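Local coordinates for protein beta-fructofuranosidase (Arthrobacter, PDB 3WPU) that belongs to the beta-fructosidase clan of levansucrases and invertases, a family of carbohydrate-active enzymes built on a five-bladed beta-propeller, at residues Q5-H13 against G282-A290. Numbering follows the deposited sequence.
Sequences QDGPEPTIH and GYRQGDPYA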
loop_
_atom_site.group_PDB
_atom_site.type_symbol
_atom_site.label_atom_id
_atom_site.label_comp_id
_atom_site.label_asym_id
_atom_site.label_seq_id
_atom_site.Cartn_x
_atom_site.Cartn_y
_atom_site.Cartn_z
ATOM N N GLN A 5 -2.941 0.050 30.114
ATOM C CA GLN A 5 -3.547 -0.970 30.971
ATOM C C GLN A 5 -2.492 -2.019 31.274
ATOM O O GLN A 5 -1.529 -2.179 30.519
ATOM C CB GLN A 5 -4.737 -1.631 30.276
ATOM C CG GLN A 5 -5.824 -0.664 29.858
ATOM C CD GLN A 5 -6.331 0.147 31.026
ATOM O OE1 GLN A 5 -6.811 -0.417 32.012
ATOM N NE2 GLN A 5 -6.220 1.463 30.937
ATOM N N ASP A 6 -2.652 -2.726 32.387
ATOM C CA ASP A 6 -1.721 -3.810 32.696
ATOM C C ASP A 6 -1.816 -4.885 31.606
ATOM O O ASP A 6 -2.879 -5.121 31.032
ATOM C CB ASP A 6 -2.035 -4.432 34.054
ATOM C CG ASP A 6 -1.763 -3.495 35.220
ATOM O OD1 ASP A 6 -0.976 -2.538 35.101
ATOM O OD2 ASP A 6 -2.358 -3.741 36.275
ATOM N N GLY A 7 -0.692 -5.529 31.302
ATOM C CA GLY A 7 -0.663 -6.541 30.279
ATOM C C GLY A 7 0.774 -6.987 30.079
ATOM O O GLY A 7 1.642 -6.476 30.775
ATOM N N PRO A 8 1.005 -7.900 29.124
ATOM C CA PRO A 8 2.376 -8.359 28.898
ATOM C C PRO A 8 3.267 -7.216 28.443
ATOM O O PRO A 8 2.807 -6.280 27.810
ATOM C CB PRO A 8 2.215 -9.385 27.767
ATOM C CG PRO A 8 0.991 -8.920 27.017
ATOM C CD PRO A 8 0.080 -8.404 28.089
ATOM N N GLU A 9 4.562 -7.332 28.711
ATOM C CA GLU A 9 5.513 -6.415 28.154
ATOM C C GLU A 9 5.820 -6.830 26.706
ATOM O O GLU A 9 5.686 -7.977 26.347
ATOM C CB GLU A 9 6.769 -6.407 29.022
ATOM C CG GLU A 9 6.463 -5.829 30.401
ATOM C CD GLU A 9 7.687 -5.547 31.203
ATOM O OE1 GLU A 9 8.701 -5.160 30.584
ATOM O OE2 GLU A 9 7.626 -5.683 32.445
ATOM N N PRO A 10 6.163 -5.856 25.854
ATOM C CA PRO A 10 6.424 -6.132 24.459
ATOM C C PRO A 10 7.778 -6.806 24.328
ATOM O O PRO A 10 8.601 -6.712 25.235
ATOM C CB PRO A 10 6.436 -4.746 23.812
ATOM C CG PRO A 10 6.771 -3.820 24.910
ATOM C CD PRO A 10 6.162 -4.414 26.137
ATOM N N THR A 11 7.968 -7.475 23.202
ATOM C CA THR A 11 9.189 -8.206 22.918
ATOM C C THR A 11 10.311 -7.206 22.785
ATOM O O THR A 11 10.116 -6.102 22.293
ATOM C CB THR A 11 9.022 -9.011 21.603
ATOM O OG1 THR A 11 7.896 -9.887 21.727
ATOM C CG2 THR A 11 10.235 -9.837 21.302
ATOM N N ILE A 12 11.507 -7.592 23.223
ATOM C CA ILE A 12 12.681 -6.766 23.000
ATOM C C ILE A 12 13.189 -7.050 21.595
ATOM O O ILE A 12 13.505 -8.202 21.271
ATOM C CB ILE A 12 13.778 -7.041 24.050
ATOM C CG1 ILE A 12 13.262 -6.653 25.446
ATOM C CG2 ILE A 12 15.016 -6.240 23.712
ATOM C CD1 ILE A 12 14.258 -6.887 26.570
ATOM N N HIS A 13 13.215 -6.003 20.765
ATOM C CA HIS A 13 13.710 -6.089 19.394
ATOM C C HIS A 13 14.930 -5.175 19.291
ATOM O O HIS A 13 14.937 -4.068 19.823
ATOM C CB HIS A 13 12.677 -5.613 18.378
ATOM C CG HIS A 13 11.484 -6.507 18.240
ATOM N ND1 HIS A 13 11.488 -7.643 17.463
ATOM C CD2 HIS A 13 10.222 -6.393 18.729
ATOM C CE1 HIS A 13 10.292 -8.213 17.506
ATOM N NE2 HIS A 13 9.506 -7.463 18.252
ATOM N N GLY A 282 6.638 -14.486 21.770
ATOM C CA GLY A 282 7.483 -13.328 22.039
ATOM C C GLY A 282 7.509 -12.783 23.464
ATOM O O GLY A 282 7.988 -11.676 23.683
ATOM N N TYR A 283 7.026 -13.553 24.434
ATOM C CA TYR A 283 6.953 -13.060 25.813
ATOM C C TYR A 283 8.324 -13.029 26.428
ATOM O O TYR A 283 9.167 -13.876 26.146
ATOM C CB TYR A 283 6.003 -13.910 26.672
ATOM C CG TYR A 283 4.601 -13.776 26.153
ATOM C CD1 TYR A 283 3.897 -12.605 26.358
ATOM C CD2 TYR A 283 4.032 -14.766 25.353
ATOM C CE1 TYR A 283 2.610 -12.448 25.846
ATOM C CE2 TYR A 283 2.750 -14.618 24.828
ATOM C CZ TYR A 283 2.064 -13.458 25.058
ATOM O OH TYR A 283 0.800 -13.279 24.530
ATOM N N ARG A 284 8.535 -12.033 27.270
ATOM C CA ARG A 284 9.735 -12.021 28.121
ATOM C C ARG A 284 9.590 -13.137 29.127
ATOM O O ARG A 284 8.489 -13.394 29.637
ATOM C CB ARG A 284 9.886 -10.681 28.811
ATOM C CG ARG A 284 9.876 -9.518 27.849
ATOM C CD ARG A 284 10.197 -8.214 28.524
ATOM N NE ARG A 284 10.045 -7.101 27.585
ATOM C CZ ARG A 284 10.558 -5.882 27.748
ATOM N NH1 ARG A 284 11.345 -5.587 28.794
ATOM N NH2 ARG A 284 10.315 -4.939 26.833
ATOM N N GLN A 285 10.667 -13.875 29.369
ATOM C CA GLN A 285 10.555 -15.052 30.222
ATOM C C GLN A 285 10.045 -14.656 31.609
ATOM O O GLN A 285 10.505 -13.677 32.196
ATOM C CB GLN A 285 11.895 -15.789 30.359
ATOM C CG GLN A 285 11.651 -17.207 30.893
ATOM C CD GLN A 285 12.913 -17.983 31.221
ATOM O OE1 GLN A 285 12.860 -19.151 31.653
ATOM N NE2 GLN A 285 14.038 -17.352 31.029
ATOM N N GLY A 286 9.061 -15.397 32.100
ATOM C CA GLY A 286 8.520 -15.159 33.431
ATOM C C GLY A 286 7.310 -14.240 33.443
ATOM O O GLY A 286 6.640 -14.115 34.461
ATOM N N ASP A 287 7.061 -13.545 32.344
ATOM C CA ASP A 287 5.987 -12.550 32.338
ATOM C C ASP A 287 4.711 -13.259 32.786
ATOM O O ASP A 287 4.328 -14.233 32.174
ATOM C CB ASP A 287 5.828 -11.968 30.926
ATOM C CG ASP A 287 4.944 -10.748 30.879
ATOM O OD1 ASP A 287 5.292 -9.806 30.155
ATOM O OD2 ASP A 287 3.933 -10.671 31.611
ATOM N N PRO A 288 4.055 -12.762 33.848
ATOM C CA PRO A 288 2.812 -13.397 34.318
ATOM C C PRO A 288 1.714 -13.399 33.272
ATOM O O PRO A 288 0.781 -14.199 33.390
ATOM C CB PRO A 288 2.399 -12.525 35.509
ATOM C CG PRO A 288 3.620 -11.830 35.930
ATOM C CD PRO A 288 4.433 -11.632 34.703
ATOM N N TYR A 289 1.814 -12.524 32.272
ATOM C CA TYR A 289 0.822 -12.492 31.179
ATOM C C TYR A 289 1.159 -13.423 30.008
ATOM O O TYR A 289 0.420 -13.483 29.022
ATOM C CB TYR A 289 0.637 -11.048 30.671
ATOM C CG TYR A 289 -0.028 -10.160 31.681
ATOM C CD1 TYR A 289 -1.414 -10.089 31.769
ATOM C CD2 TYR A 289 0.717 -9.426 32.585
ATOM C CE1 TYR A 289 -2.027 -9.295 32.709
ATOM C CE2 TYR A 289 0.113 -8.626 33.529
ATOM C CZ TYR A 289 -1.259 -8.561 33.581
ATOM O OH TYR A 289 -1.863 -7.755 34.519
ATOM N N ALA A 290 2.293 -14.115 30.073
ATOM C CA ALA A 290 2.681 -15.023 29.001
ATOM C C ALA A 290 1.653 -16.117 28.737
ATOM O O ALA A 290 0.954 -16.591 29.662
ATOM C CB ALA A 290 4.044 -15.629 29.303
HETATM O O HOH W 1 6.283 -10.352 27.681
#
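Arg-284 reaches across to the chain at Pro-10 and holds its carbonyl side-on: Arg-284 NE (2.8 Å) and NH2 (2.9 Å) both donate to Pro-10 O, which lies almost exactly in the guanidinium plane. The side chain gets there fully extended from CG to NE. Its flat end is sandwiched, with Ile-12 CG1 over the centre of one face and Glu-9 OE1 over the opposite one. That carboxylate, its plane turned 56° from the guanidinium, forms a salt bridge, Glu-9 OE1 lying 3.2 Å from Arg-284 NH1; the oxygen stands well off the guanidinium plane, so the attraction is electrostatic and not a directed hydrogen bond.

Asp-287 is the second grip. Asp-287 OD1 accepts from Glu-9 N on its syn lone pair, 3.0 Å and nearly straight, while OD2 accepts a hydrogen bond from Tyr-289 N in an Asx turn. A water completes the polar seam, donating to Glu-9 O and Asp-287 OD1 and accepting from Arg-284 N.

At one end Gly-7 CA sits squarely over the Tyr-289 ring, a CH-pi contact 3.7 Å from the centroid. Pro-8 CB packs against Tyr-289 CB and the edge of Tyr-283. At the other end Thr-11 OG1 donates to Gly-282 O at 2.7 Å.

This surface contact joins the N-terminal segment before strand 26-27 to the loop between helices 278-281 and 293-297; helix 30-38 backs both, with Ala-31 touching Thr-11 and Tyr-283, while Tyr-283 OH hydrogen-bonds to Glu-291 and to Arg-34 of that helix.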